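PDB 4WBY: A-adding tRNA nucleotidyltransferase, which adds the terminal adenosine to the CC end of tRNA, using ATP and magnesium, to complete the CCA terminus. Local coordinates for residues 170-175 with 207-212; 158-161 with 166-169; 184-189 with 227-232. All coordinates share one frame; numbering follows the deposited sequence.

Interaction 1: 170-175 with 207-212. With SO4 (sulfate ion), chain D.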
ATOM      1  N   ALA A 170      11.350  -2.051   5.501  1.00 11.56           N
ATOM      2  CA  ALA A 170      12.237  -3.061   4.915  1.00 11.42           C
ATOM      3  C   ALA A 170      11.442  -4.263   4.447  1.00 11.35           C
ATOM      4  O   ALA A 170      11.697  -4.823   3.375  1.00 13.15           O
ATOM      5  CB  ALA A 170      13.301  -3.497   5.916  1.00 11.34           C
ATOM      6  N   LEU A 171      10.472  -4.662   5.263  1.00 12.26           N
ATOM      7  CA  LEU A 171       9.688  -5.848   4.969  1.00 12.67           C
ATOM      8  C   LEU A 171       8.683  -5.570   3.853  1.00 13.25           C
ATOM      9  O   LEU A 171       8.391  -6.454   3.046  1.00 13.07           O
ATOM     10  CB  LEU A 171       8.994  -6.338   6.245  1.00 13.06           C
ATOM     11  CG  LEU A 171       9.961  -6.609   7.408  1.00 12.86           C
ATOM     12  CD1 LEU A 171       9.234  -7.204   8.610  1.00 14.71           C
ATOM     13  CD2 LEU A 171      11.126  -7.499   6.955  1.00 15.29           C
ATOM     14  N   ARG A 172       8.179  -4.339   3.779  1.00 12.38           N
ATOM     15  CA  ARG A 172       7.311  -3.967   2.657  1.00 12.17           C
ATOM     16  C   ARG A 172       8.066  -4.067   1.327  1.00 12.95           C
ATOM     17  O   ARG A 172       7.565  -4.663   0.369  1.00 13.79           O
ATOM     18  CB  ARG A 172       6.728  -2.562   2.824  1.00 12.81           C
ATOM     19  CG  ARG A 172       5.985  -2.079   1.574  1.00 15.55           C
ATOM     20  CD  ARG A 172       5.000  -0.949   1.882  1.00 17.86           C
ATOM     21  NE  ARG A 172       5.622   0.238   2.468  1.00 16.40           N
ATOM     22  CZ  ARG A 172       6.107   1.260   1.773  1.00 16.91           C
ATOM     23  NH1 ARG A 172       6.070   1.253   0.447  1.00 21.42           N
ATOM     24  NH2 ARG A 172       6.629   2.300   2.411  1.00 18.97           N
ATOM     25  N   PHE A 173       9.274  -3.507   1.263  1.00 12.28           N
ATOM     26  CA  PHE A 173      10.025  -3.583   0.012  1.00 12.36           C
ATOM     27  C   PHE A 173      10.487  -5.007  -0.281  1.00 12.53           C
ATOM     28  O   PHE A 173      10.449  -5.436  -1.438  1.00 13.24           O
ATOM     29  CB  PHE A 173      11.211  -2.613   0.019  1.00 12.67           C
ATOM     30  CG  PHE A 173      10.791  -1.168   0.003  1.00 13.13           C
ATOM     31  CD1 PHE A 173      10.003  -0.675  -1.031  1.00 17.27           C
ATOM     32  CD2 PHE A 173      11.151  -0.311   1.026  1.00 15.99           C
ATOM     33  CE1 PHE A 173       9.598   0.657  -1.051  1.00 16.53           C
ATOM     34  CE2 PHE A 173      10.760   1.019   1.008  1.00 18.31           C
ATOM     35  CZ  PHE A 173       9.976   1.505  -0.030  1.00 17.34           C
ATOM     36  N   ALA A 174      10.894  -5.749   0.751  1.00 12.46           N
ATOM     37  CA  ALA A 174      11.299  -7.142   0.533  1.00 12.24           C
ATOM     38  C   ALA A 174      10.141  -7.952  -0.052  1.00 12.39           C
ATOM     39  O   ALA A 174      10.320  -8.702  -1.019  1.00 13.60           O
ATOM     40  CB  ALA A 174      11.808  -7.783   1.832  1.00 13.28           C
ATOM     41  N   GLY A 175       8.947  -7.794   0.516  1.00 12.79           N
ATOM     42  CA  GLY A 175       7.794  -8.537   0.036  1.00 13.11           C
ATOM     43  C   GLY A 175       7.324  -8.079  -1.337  1.00 14.01           C
ATOM     44  O   GLY A 175       6.981  -8.898  -2.193  1.00 15.14           O
ATOM     45  N   ILE A 207       1.645   3.146  12.199  1.00 18.48           N
ATOM     46  CA  ILE A 207       0.316   2.912  11.646  1.00 20.23           C
ATOM     47  C   ILE A 207       0.286   3.311  10.166  1.00 19.85           C
ATOM     48  O   ILE A 207      -0.256   2.578   9.328  1.00 19.47           O
ATOM     49  CB  ILE A 207      -0.771   3.683  12.438  1.00 21.61           C
ATOM     50  CG1 ILE A 207      -1.229   2.899  13.682  1.00 31.58           C
ATOM     51  CG2 ILE A 207      -2.012   3.936  11.577  1.00 24.10           C
ATOM     52  CD1 ILE A 207      -0.148   2.331  14.547  1.00 38.47           C
ATOM     53  N   ASN A 208       0.897   4.448   9.839  1.00 18.56           N
ATOM     54  CA  ASN A 208       0.933   4.894   8.450  1.00 18.55           C
ATOM     55  C   ASN A 208       1.644   3.888   7.561  1.00 17.17           C
ATOM     56  O   ASN A 208       1.253   3.671   6.417  1.00 18.28           O
ATOM     57  CB  ASN A 208       1.611   6.263   8.326  1.00 23.69           C
ATOM     58  CG  ASN A 208       0.752   7.390   8.847  1.00 33.13           C
ATOM     59  OD1 ASN A 208      -0.466   7.250   8.980  1.00 35.89           O
ATOM     60  ND2 ASN A 208       1.381   8.526   9.136  1.00 38.04           N
ATOM     61  N   GLU A 209       2.684   3.256   8.090  1.00 15.65           N
ATOM     62  CA  GLU A 209       3.435   2.296   7.294  1.00 16.14           C
ATOM     63  C   GLU A 209       2.623   1.009   7.092  1.00 16.56           C
ATOM     64  O   GLU A 209       2.655   0.415   6.010  1.00 16.79           O
ATOM     65  CB  GLU A 209       4.797   2.018   7.944  1.00 17.18           C
ATOM     66  CG  GLU A 209       5.596   0.891   7.318  1.00 18.16           C
ATOM     67  CD  GLU A 209       5.822   1.034   5.820  1.00 16.61           C
ATOM     68  OE1 GLU A 209       5.887   2.166   5.290  1.00 18.57           O
ATOM     69  OE2 GLU A 209       5.943  -0.011   5.163  1.00 17.44           O
ATOM     70  N   ILE A 210       1.855   0.593   8.103  1.00 16.62           N
ATOM     71  CA  ILE A 210       1.004  -0.585   7.922  1.00 15.73           C
ATOM     72  C   ILE A 210      -0.073  -0.291   6.872  1.00 14.97           C
ATOM     73  O   ILE A 210      -0.418  -1.157   6.058  1.00 16.53           O
ATOM     74  CB  ILE A 210       0.359  -1.037   9.242  1.00 17.16           C
ATOM     75  CG1 ILE A 210       1.454  -1.451  10.230  1.00 18.76           C
ATOM     76  CG2 ILE A 210      -0.595  -2.203   9.005  1.00 17.83           C
ATOM     77  CD1 ILE A 210       0.936  -1.817  11.623  1.00 22.59           C
ATOM     78  N   LYS A 211      -0.581   0.941   6.870  1.00 16.46           N
ATOM     79  CA  LYS A 211      -1.567   1.348   5.873  1.00 17.16           C
ATOM     80  C   LYS A 211      -0.972   1.278   4.468  1.00 16.33           C
ATOM     81  O   LYS A 211      -1.658   0.906   3.525  1.00 18.70           O
ATOM     82  CB  LYS A 211      -2.100   2.758   6.179  1.00 17.73           C
ATOM     83  CG  LYS A 211      -2.944   2.806   7.463  1.00 21.05           C
ATOM     84  CD  LYS A 211      -3.154   4.217   7.980  1.00 26.50           C
ATOM     85  CE  LYS A 211      -4.000   5.036   7.031  1.00 32.29           C
ATOM     86  NZ  LYS A 211      -4.267   6.388   7.593  1.00 37.11           N
ATOM     87  N   LEU A 212       0.309   1.618   4.324  1.00 16.44           N
ATOM     88  CA  LEU A 212       0.960   1.489   3.021  1.00 15.85           C
ATOM     89  C   LEU A 212       1.114   0.021   2.627  1.00 15.57           C
ATOM     90  O   LEU A 212       0.898  -0.346   1.468  1.00 17.00           O
ATOM     91  CB  LEU A 212       2.327   2.189   3.014  1.00 16.77           C
ATOM     92  CG  LEU A 212       2.247   3.718   3.080  1.00 18.38           C
ATOM     93  CD1 LEU A 212       3.637   4.339   3.099  1.00 19.92           C
ATOM     94  CD2 LEU A 212       1.439   4.284   1.922  1.00 21.07           C
TER
HETATM   95  S   SO4 D2003       7.529   4.015  -2.380  1.00 35.33           S
HETATM   96  O1  SO4 D2003       8.935   4.316  -2.711  1.00 38.78           O
HETATM   97  O2  SO4 D2003       7.097   2.909  -3.229  1.00 35.17           O
HETATM   98  O3  SO4 D2003       7.379   3.666  -0.968  1.00 38.42           O
HETATM   99  O4  SO4 D2003       6.725   5.192  -2.693  1.00 40.48           O

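Interaction 2: 158-161 with 166-169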
ATOM      1  N   VAL A 158      23.232   1.998  12.000  1.00 13.62           N
ATOM      2  CA  VAL A 158      22.304   2.393  13.065  1.00 14.65           C
ATOM      3  C   VAL A 158      20.919   2.766  12.515  1.00 14.41           C
ATOM      4  O   VAL A 158      20.074   3.286  13.241  1.00 14.78           O
ATOM      5  CB  VAL A 158      22.856   3.552  13.934  1.00 14.35           C
ATOM      6  CG1 VAL A 158      24.222   3.181  14.532  1.00 15.74           C
ATOM      7  CG2 VAL A 158      22.897   4.865  13.178  1.00 15.29           C
ATOM      8  N   SER A 159      20.669   2.442  11.246  1.00 12.33           N
ATOM      9  CA  SER A 159      19.439   2.857  10.570  1.00 12.57           C
ATOM     10  C   SER A 159      18.132   2.508  11.303  1.00 12.95           C
ATOM     11  O   SER A 159      17.213   3.333  11.371  1.00 14.39           O
ATOM     12  CB  SER A 159      19.415   2.248   9.169  1.00 13.82           C
ATOM     13  OG  SER A 159      18.286   2.689   8.438  1.00 17.00           O
ATOM     14  N   PHE A 160      18.029   1.295  11.840  1.00 12.78           N
ATOM     15  CA  PHE A 160      16.792   0.900  12.509  1.00 13.25           C
ATOM     16  C   PHE A 160      16.677   1.498  13.919  1.00 14.34           C
ATOM     17  O   PHE A 160      15.579   1.629  14.437  1.00 17.76           O
ATOM     18  CB  PHE A 160      16.669  -0.624  12.595  1.00 12.50           C
ATOM     19  CG  PHE A 160      16.581  -1.310  11.257  1.00 11.91           C
ATOM     20  CD1 PHE A 160      15.575  -0.984  10.353  1.00 13.17           C
ATOM     21  CD2 PHE A 160      17.484  -2.304  10.918  1.00 12.58           C
ATOM     22  CE1 PHE A 160      15.490  -1.627   9.111  1.00 13.02           C
ATOM     23  CE2 PHE A 160      17.410  -2.945   9.691  1.00 12.36           C
ATOM     24  CZ  PHE A 160      16.400  -2.614   8.784  1.00 11.71           C
ATOM     25  N   ILE A 161      17.799   1.824  14.551  1.00 14.64           N
ATOM     26  CA  ILE A 161      17.761   2.509  15.843  1.00 15.30           C
ATOM     27  C   ILE A 161      17.288   3.944  15.630  1.00 15.22           C
ATOM     28  O   ILE A 161      16.460   4.480  16.371  1.00 17.03           O
ATOM     29  CB  ILE A 161      19.148   2.548  16.535  1.00 16.88           C
ATOM     30  CG1 ILE A 161      19.799   1.167  16.589  1.00 19.32           C
ATOM     31  CG2 ILE A 161      19.023   3.109  17.949  1.00 18.23           C
ATOM     32  CD1 ILE A 161      21.238   1.206  17.115  1.00 21.58           C
ATOM     33  N   ARG A 166      11.566   2.025   9.806  1.00 12.13           N
ATOM     34  CA  ARG A 166      12.249   1.360   8.696  1.00 12.52           C
ATOM     35  C   ARG A 166      12.242  -0.158   8.814  1.00 12.19           C
ATOM     36  O   ARG A 166      12.432  -0.843   7.819  1.00 13.22           O
ATOM     37  CB  ARG A 166      13.691   1.854   8.577  1.00 12.75           C
ATOM     38  CG  ARG A 166      13.790   3.296   8.134  1.00 13.64           C
ATOM     39  CD  ARG A 166      15.230   3.754   8.164  1.00 15.32           C
ATOM     40  NE  ARG A 166      15.357   5.140   7.750  1.00 17.85           N
ATOM     41  CZ  ARG A 166      16.311   5.961   8.190  1.00 21.68           C
ATOM     42  NH1 ARG A 166      17.221   5.543   9.071  1.00 23.38           N
ATOM     43  NH2 ARG A 166      16.340   7.208   7.765  1.00 26.41           N
ATOM     44  N   ILE A 167      12.053  -0.678  10.026  1.00 11.85           N
ATOM     45  CA  ILE A 167      11.885  -2.120  10.210  1.00 12.30           C
ATOM     46  C   ILE A 167      10.711  -2.617   9.363  1.00 12.58           C
ATOM     47  O   ILE A 167      10.827  -3.594   8.616  1.00 14.05           O
ATOM     48  CB  ILE A 167      11.642  -2.475  11.693  1.00 12.74           C
ATOM     49  CG1 ILE A 167      12.884  -2.149  12.537  1.00 13.94           C
ATOM     50  CG2 ILE A 167      11.212  -3.941  11.861  1.00 14.93           C
ATOM     51  CD1 ILE A 167      12.608  -2.132  14.037  1.00 16.74           C
ATOM     52  N   LEU A 168       9.572  -1.946   9.491  1.00 12.91           N
ATOM     53  CA  LEU A 168       8.401  -2.315   8.704  1.00 12.68           C
ATOM     54  C   LEU A 168       8.619  -2.025   7.218  1.00 12.20           C
ATOM     55  O   LEU A 168       8.222  -2.826   6.365  1.00 14.09           O
ATOM     56  CB  LEU A 168       7.144  -1.590   9.213  1.00 14.01           C
ATOM     57  CG  LEU A 168       6.672  -1.906  10.634  1.00 16.88           C
ATOM     58  CD1 LEU A 168       5.364  -1.177  10.910  1.00 19.95           C
ATOM     59  CD2 LEU A 168       6.519  -3.401  10.877  1.00 20.53           C
ATOM     60  N   ARG A 169       9.237  -0.885   6.906  1.00 11.90           N
ATOM     61  CA  ARG A 169       9.456  -0.514   5.504  1.00 12.28           C
ATOM     62  C   ARG A 169      10.335  -1.546   4.799  1.00 11.77           C
ATOM     63  O   ARG A 169      10.090  -1.880   3.640  1.00 12.38           O
ATOM     64  CB  ARG A 169      10.106   0.867   5.392  1.00 14.62           C
ATOM     65  CG  ARG A 169       9.231   2.010   5.865  1.00 18.10           C
ATOM     66  CD  ARG A 169       9.934   3.357   5.701  1.00 22.53           C
ATOM     67  NE  ARG A 169      10.383   3.605   4.338  1.00 26.05           N
ATOM     68  CZ  ARG A 169       9.672   4.243   3.413  1.00 27.93           C
ATOM     69  NH1 ARG A 169       8.452   4.693   3.694  1.00 28.07           N
ATOM     70  NH2 ARG A 169      10.179   4.424   2.199  1.00 27.98           N
TER

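Interaction 3: 184-189 with 227-232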
ATOM      1  N   SER A 184      23.697  -8.575   7.263  1.00 14.19           N
ATOM      2  CA  SER A 184      23.840  -7.651   8.387  1.00 14.62           C
ATOM      3  C   SER A 184      22.550  -6.866   8.629  1.00 13.32           C
ATOM      4  O   SER A 184      22.194  -6.606   9.774  1.00 14.16           O
ATOM      5  CB  SER A 184      25.006  -6.687   8.177  1.00 19.12           C
ATOM      6  OG  SER A 184      24.829  -5.907   7.015  1.00 24.23           O
ATOM      7  N   THR A 185      21.857  -6.488   7.562  1.00 12.18           N
ATOM      8  CA  THR A 185      20.585  -5.777   7.720  1.00 11.16           C
ATOM      9  C   THR A 185      19.582  -6.636   8.498  1.00 11.46           C
ATOM     10  O   THR A 185      18.858  -6.126   9.360  1.00 12.51           O
ATOM     11  CB  THR A 185      20.011  -5.362   6.353  1.00 11.87           C
ATOM     12  OG1 THR A 185      20.861  -4.355   5.789  1.00 14.04           O
ATOM     13  CG2 THR A 185      18.596  -4.788   6.473  1.00 12.86           C
ATOM     14  N   GLU A 186      19.547  -7.934   8.206  1.00 12.83           N
ATOM     15  CA  GLU A 186      18.680  -8.840   8.956  1.00 12.92           C
ATOM     16  C   GLU A 186      19.053  -8.884  10.442  1.00 12.04           C
ATOM     17  O   GLU A 186      18.176  -8.858  11.308  1.00 14.02           O
ATOM     18  CB  GLU A 186      18.725 -10.254   8.374  1.00 14.67           C
ATOM     19  CG  GLU A 186      17.723 -11.195   9.056  1.00 16.91           C
ATOM     20  CD  GLU A 186      17.780 -12.610   8.535  1.00 20.10           C
ATOM     21  OE1 GLU A 186      18.897 -13.121   8.326  1.00 25.62           O
ATOM     22  OE2 GLU A 186      16.705 -13.217   8.343  1.00 20.66           O
ATOM     23  N   LYS A 187      20.347  -8.962  10.739  1.00 12.64           N
ATOM     24  CA  LYS A 187      20.788  -8.957  12.134  1.00 12.87           C
ATOM     25  C   LYS A 187      20.341  -7.682  12.823  1.00 12.91           C
ATOM     26  O   LYS A 187      19.872  -7.703  13.966  1.00 15.19           O
ATOM     27  CB  LYS A 187      22.308  -9.081  12.238  1.00 14.27           C
ATOM     28  CG  LYS A 187      22.856 -10.415  11.839  1.00 17.53           C
ATOM     29  CD  LYS A 187      24.368 -10.425  11.961  1.00 19.68           C
ATOM     30  CE  LYS A 187      24.932 -11.699  11.354  1.00 23.27           C
ATOM     31  NZ  LYS A 187      26.418 -11.703  11.352  1.00 26.83           N
ATOM     32  N   LEU A 188      20.520  -6.560  12.135  1.00 12.25           N
ATOM     33  CA  LEU A 188      20.165  -5.269  12.714  1.00 13.08           C
ATOM     34  C   LEU A 188      18.668  -5.171  12.958  1.00 12.25           C
ATOM     35  O   LEU A 188      18.235  -4.625  13.968  1.00 13.49           O
ATOM     36  CB  LEU A 188      20.624  -4.132  11.801  1.00 12.89           C
ATOM     37  CG  LEU A 188      22.141  -3.979  11.692  1.00 13.02           C
ATOM     38  CD1 LEU A 188      22.500  -3.078  10.514  1.00 15.42           C
ATOM     39  CD2 LEU A 188      22.709  -3.430  12.995  1.00 14.55           C
ATOM     40  N   LEU A 189      17.876  -5.691  12.027  1.00 12.00           N
ATOM     41  CA  LEU A 189      16.427  -5.630  12.157  1.00 12.59           C
ATOM     42  C   LEU A 189      15.970  -6.480  13.339  1.00 13.02           C
ATOM     43  O   LEU A 189      15.178  -6.031  14.167  1.00 13.70           O
ATOM     44  CB  LEU A 189      15.753  -6.073  10.855  1.00 12.93           C
ATOM     45  CG  LEU A 189      14.229  -5.916  10.764  1.00 12.51           C
ATOM     46  CD1 LEU A 189      13.794  -5.637   9.312  1.00 14.74           C
ATOM     47  CD2 LEU A 189      13.504  -7.142  11.306  1.00 14.75           C
ATOM     48  N   ARG A 227       5.398 -11.801  10.220  1.00 14.66           N
ATOM     49  CA  ARG A 227       5.346 -12.965  11.097  1.00 15.55           C
ATOM     50  C   ARG A 227       6.756 -13.461  11.434  1.00 15.67           C
ATOM     51  O   ARG A 227       7.088 -13.669  12.605  1.00 17.46           O
ATOM     52  CB  ARG A 227       4.524 -14.082  10.448  1.00 15.81           C
ATOM     53  CG  ARG A 227       4.268 -15.273  11.356  1.00 18.26           C
ATOM     54  CD  ARG A 227       3.266 -16.234  10.734  1.00 20.63           C
ATOM     55  NE  ARG A 227       3.825 -16.983   9.609  1.00 27.53           N
ATOM     56  CZ  ARG A 227       4.405 -18.174   9.718  1.00 32.51           C
ATOM     57  NH1 ARG A 227       4.522 -18.750  10.905  1.00 34.78           N
ATOM     58  NH2 ARG A 227       4.877 -18.783   8.639  1.00 33.18           N
ATOM     59  N   LYS A 228       7.583 -13.637  10.405  1.00 16.85           N
ATOM     60  CA  LYS A 228       8.950 -14.119  10.585  1.00 18.34           C
ATOM     61  C   LYS A 228       9.750 -13.277  11.581  1.00 16.45           C
ATOM     62  O   LYS A 228      10.499 -13.826  12.400  1.00 19.15           O
ATOM     63  CB  LYS A 228       9.677 -14.154   9.239  1.00 18.84           C
ATOM     64  CG  LYS A 228      11.124 -14.626   9.309  1.00 21.48           C
ATOM     65  CD  LYS A 228      11.720 -14.753   7.914  1.00 24.37           C
ATOM     66  CE  LYS A 228      13.185 -15.155   7.964  1.00 28.25           C
ATOM     67  NZ  LYS A 228      13.719 -15.540   6.627  1.00 34.64           N
ATOM     68  N   TYR A 229       9.594 -11.954  11.500  1.00 15.72           N
ATOM     69  CA  TYR A 229      10.392 -11.048  12.322  1.00 16.36           C
ATOM     70  C   TYR A 229       9.640 -10.522  13.544  1.00 17.22           C
ATOM     71  O   TYR A 229      10.137  -9.641  14.255  1.00 18.72           O
ATOM     72  CB  TYR A 229      10.929  -9.902  11.455  1.00 16.58           C
ATOM     73  CG  TYR A 229      11.902 -10.436  10.429  1.00 15.01           C
ATOM     74  CD1 TYR A 229      13.125 -10.975  10.824  1.00 16.60           C
ATOM     75  CD2 TYR A 229      11.588 -10.449   9.075  1.00 16.34           C
ATOM     76  CE1 TYR A 229      14.021 -11.499   9.889  1.00 17.20           C
ATOM     77  CE2 TYR A 229      12.473 -10.959   8.138  1.00 17.98           C
ATOM     78  CZ  TYR A 229      13.684 -11.485   8.546  1.00 17.36           C
ATOM     79  OH  TYR A 229      14.554 -11.996   7.605  1.00 19.25           O
ATOM     80  N   ARG A 230       8.457 -11.082  13.786  1.00 17.01           N
ATOM     81  CA  ARG A 230       7.700 -10.863  15.023  1.00 17.62           C
ATOM     82  C   ARG A 230       7.356  -9.400  15.264  1.00 15.27           C
ATOM     83  O   ARG A 230       7.394  -8.921  16.404  1.00 18.13           O
ATOM     84  CB  ARG A 230       8.478 -11.407  16.225  1.00 22.40           C
ATOM     85  CG  ARG A 230       8.896 -12.861  16.076  1.00 29.12           C
ATOM     86  CD  ARG A 230       9.729 -13.312  17.264  1.00 36.02           C
ATOM     87  NE  ARG A 230      10.290 -14.645  17.075  1.00 40.47           N
ATOM     88  CZ  ARG A 230       9.690 -15.766  17.458  1.00 45.15           C
ATOM     89  NH1 ARG A 230       8.502 -15.714  18.044  1.00 46.29           N
ATOM     90  NH2 ARG A 230      10.274 -16.939  17.253  1.00 46.95           N
ATOM     91  N   VAL A 231       6.981  -8.686  14.208  1.00 14.52           N
ATOM     92  CA  VAL A 231       6.784  -7.256  14.371  1.00 14.77           C
ATOM     93  C   VAL A 231       5.391  -6.874  14.894  1.00 16.09           C
ATOM     94  O   VAL A 231       5.287  -5.930  15.670  1.00 17.17           O
ATOM     95  CB  VAL A 231       7.063  -6.492  13.061  1.00 18.71           C
ATOM     96  CG1 VAL A 231       8.473  -6.793  12.545  1.00 18.32           C
ATOM     97  CG2 VAL A 231       6.048  -6.822  12.014  1.00 21.36           C
ATOM     98  N   LEU A 232       4.333  -7.595  14.508  1.00 17.06           N
ATOM     99  CA  LEU A 232       2.978  -7.177  14.894  1.00 18.25           C
ATOM    100  C   LEU A 232       2.753  -7.321  16.398  1.00 18.53           C
ATOM    101  O   LEU A 232       1.983  -6.567  16.996  1.00 22.06           O
ATOM    102  CB  LEU A 232       1.913  -7.972  14.139  1.00 19.70           C
ATOM    103  CG  LEU A 232       1.786  -7.645  12.653  1.00 21.09           C
ATOM    104  CD1 LEU A 232       0.816  -8.605  11.976  1.00 21.44           C
ATOM    105  CD2 LEU A 232       1.354  -6.192  12.450  1.00 23.16           C
TER
HETATM  106  O   HOH W   1      16.513 -15.474   6.960  1.00 34.87           O

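Interaction 1: 170-175 with 207-212
With CG of Arg172 opposite its backbone N (chi1 172°) and a bend at chi3 (59°), the guanidinium turns so that its NE side faces Glu209; Glu209, bent at chi2 (54°), brings its carboxylate to meet it. The two groups form a side-on, two-bond salt bridge, nearly coplanar: NE of Arg172 donates to OE2 of Glu209 at 2.7 Å, and NH2 of Arg172 reaches OE1 of Glu209 at 3.0 Å. Both acceptors are met on their syn side, a pairing that would hold both flat groups against rotation. Helices 165-177 and 203-214 are joined here in the all-helical part of this nucleotidyltransferase, probably its neck, and Arg172 belongs to the ATP-binding residues. Replacing Arg172 by an alanine is likely to leave the buried Glu209 carboxylate without its two-bond partner and the sulfate without one of its donors. Leu212 lies over one guanidinium face, its CD1 3.7 Å from NH2 of Arg172. The remaining nitrogen, NH1 of Arg172, donates almost straight to sulfate O3 at 3.1 Å. Arg35 and Arg176, also ATP-binding, hold the same anion, and CZ of Phe173 approaches sulfate O3 at 3.5 Å.

Interaction 2: 158-161 with 166-169
Phe160 lays the CD1-CE1 side of its ring against the backbone and side chains of Arg166 and Ile167. The contact belongs to a tight connection between consecutive helices: the short helix 159-162 is followed almost at once by helix 165-177, whose first turns carry ATP-binding residues, Arg166 to Arg169 among them. Within this connection the ring packs between the short helix and the first turn of 165-177. Its CE1 points at the carbonyl oxygen of Arg166, which lies near the ring plane at the edge, 3.4 Å from CE1 of Phe160. On the apolar side CD1 of Phe160 rests 3.7 Å from CG1 of Ile167, the two side chains meeting at a slant. The aliphatic root of Arg166 joins in, its CB 3.8 Å from CD1 of Phe160. Leu188, Leu189 and Ala192 of helix 183-194 also pack on the ring, which ties the two consecutive helices to the next long one.

The polar half of the contact belongs to Arg166. Extended from CG to NE, its chain carries the guanidinium away from the ring, toward Ser159, where CD of Arg166 passes 3.2 Å from OG of Ser159. The strongest partner of this guanidinium is Glu162, at the end of helix 159-162, which forms a salt bridge with NH1. The same nitrogen also donates to the backbone oxygen of Ser159 and weakly to its hydroxyl, so three oxygens gather round this one guanidinium nitrogen. Arg169, one turn farther on, is held by a salt bridge to Asp119, another ATP-binding residue. NH1 of Arg166 lies 3.2 Å from O of Ser159, tilted 22° from the carbonyl plane, and makes a weak, strongly bent bond to OG of Ser159 at 3.1 Å.

Interaction 3: 184-189 with 227-232
Tyr229 and Glu186 cross at about a right angle, the carboxylate plane turned 67° from the ring, and meet where the phenol OH reaches the acid. The tyrosine stands at the end of helix 219-228, which closes in a Schellman motif with Arg230 in positive phi as its C-prime residue; its side chain bridges to helix 183-194. OH of Tyr229 donates to OE2 of Glu186 at 2.6 Å, a short bond that arrives on the anti side of the oxygen, 27° out of the carboxylate plane. Glu186 gets there because its chain runs straight out, with CG opposite the backbone N (chi1 -174°), and its CG lies 3.8 Å from CE1 of Tyr229. Leu189, one turn on, also crosses the tyrosine at about a right angle, placing CD2 3.8 Å from CG of Tyr229 near the root of the ring. Lys228 covers a ring face with its aliphatic chain, CG of Lys228 lying 4.0 Å above the centre. Leu171 and Leu181 pack on the tyrosine as well. The ammonium of Lys228 stays beyond salt-bridge range of Glu186; a water spans the gap, donating to OE2 of Glu186 at 2.7 Å and accepting from NZ of Lys228 at 2.8 Å.

In the fold
The three contacts surround helix 165-177, which interactions 1 and 2 share. Interaction 2 comes first along the chain and closes before the others open; interactions 1 and 3 then alternate their segments, so helices 183-194, 203-214 and 219-228 fold back around the same helix. The centres of interactions 1 and 2 lie about 11 Å apart. Interactions 1 and 3 are about 13 Å apart, centre to centre. Side chains join them: Leu171 packs on Tyr229 and Leu189, Leu168 on Glu209 and Val231, and the Phe160 ring meets the 184-189 backbone. The helix that carries ATP-binding residues is thus packed against helices 183-194, 203-214 and the end of 219-228, probably within the neck domain.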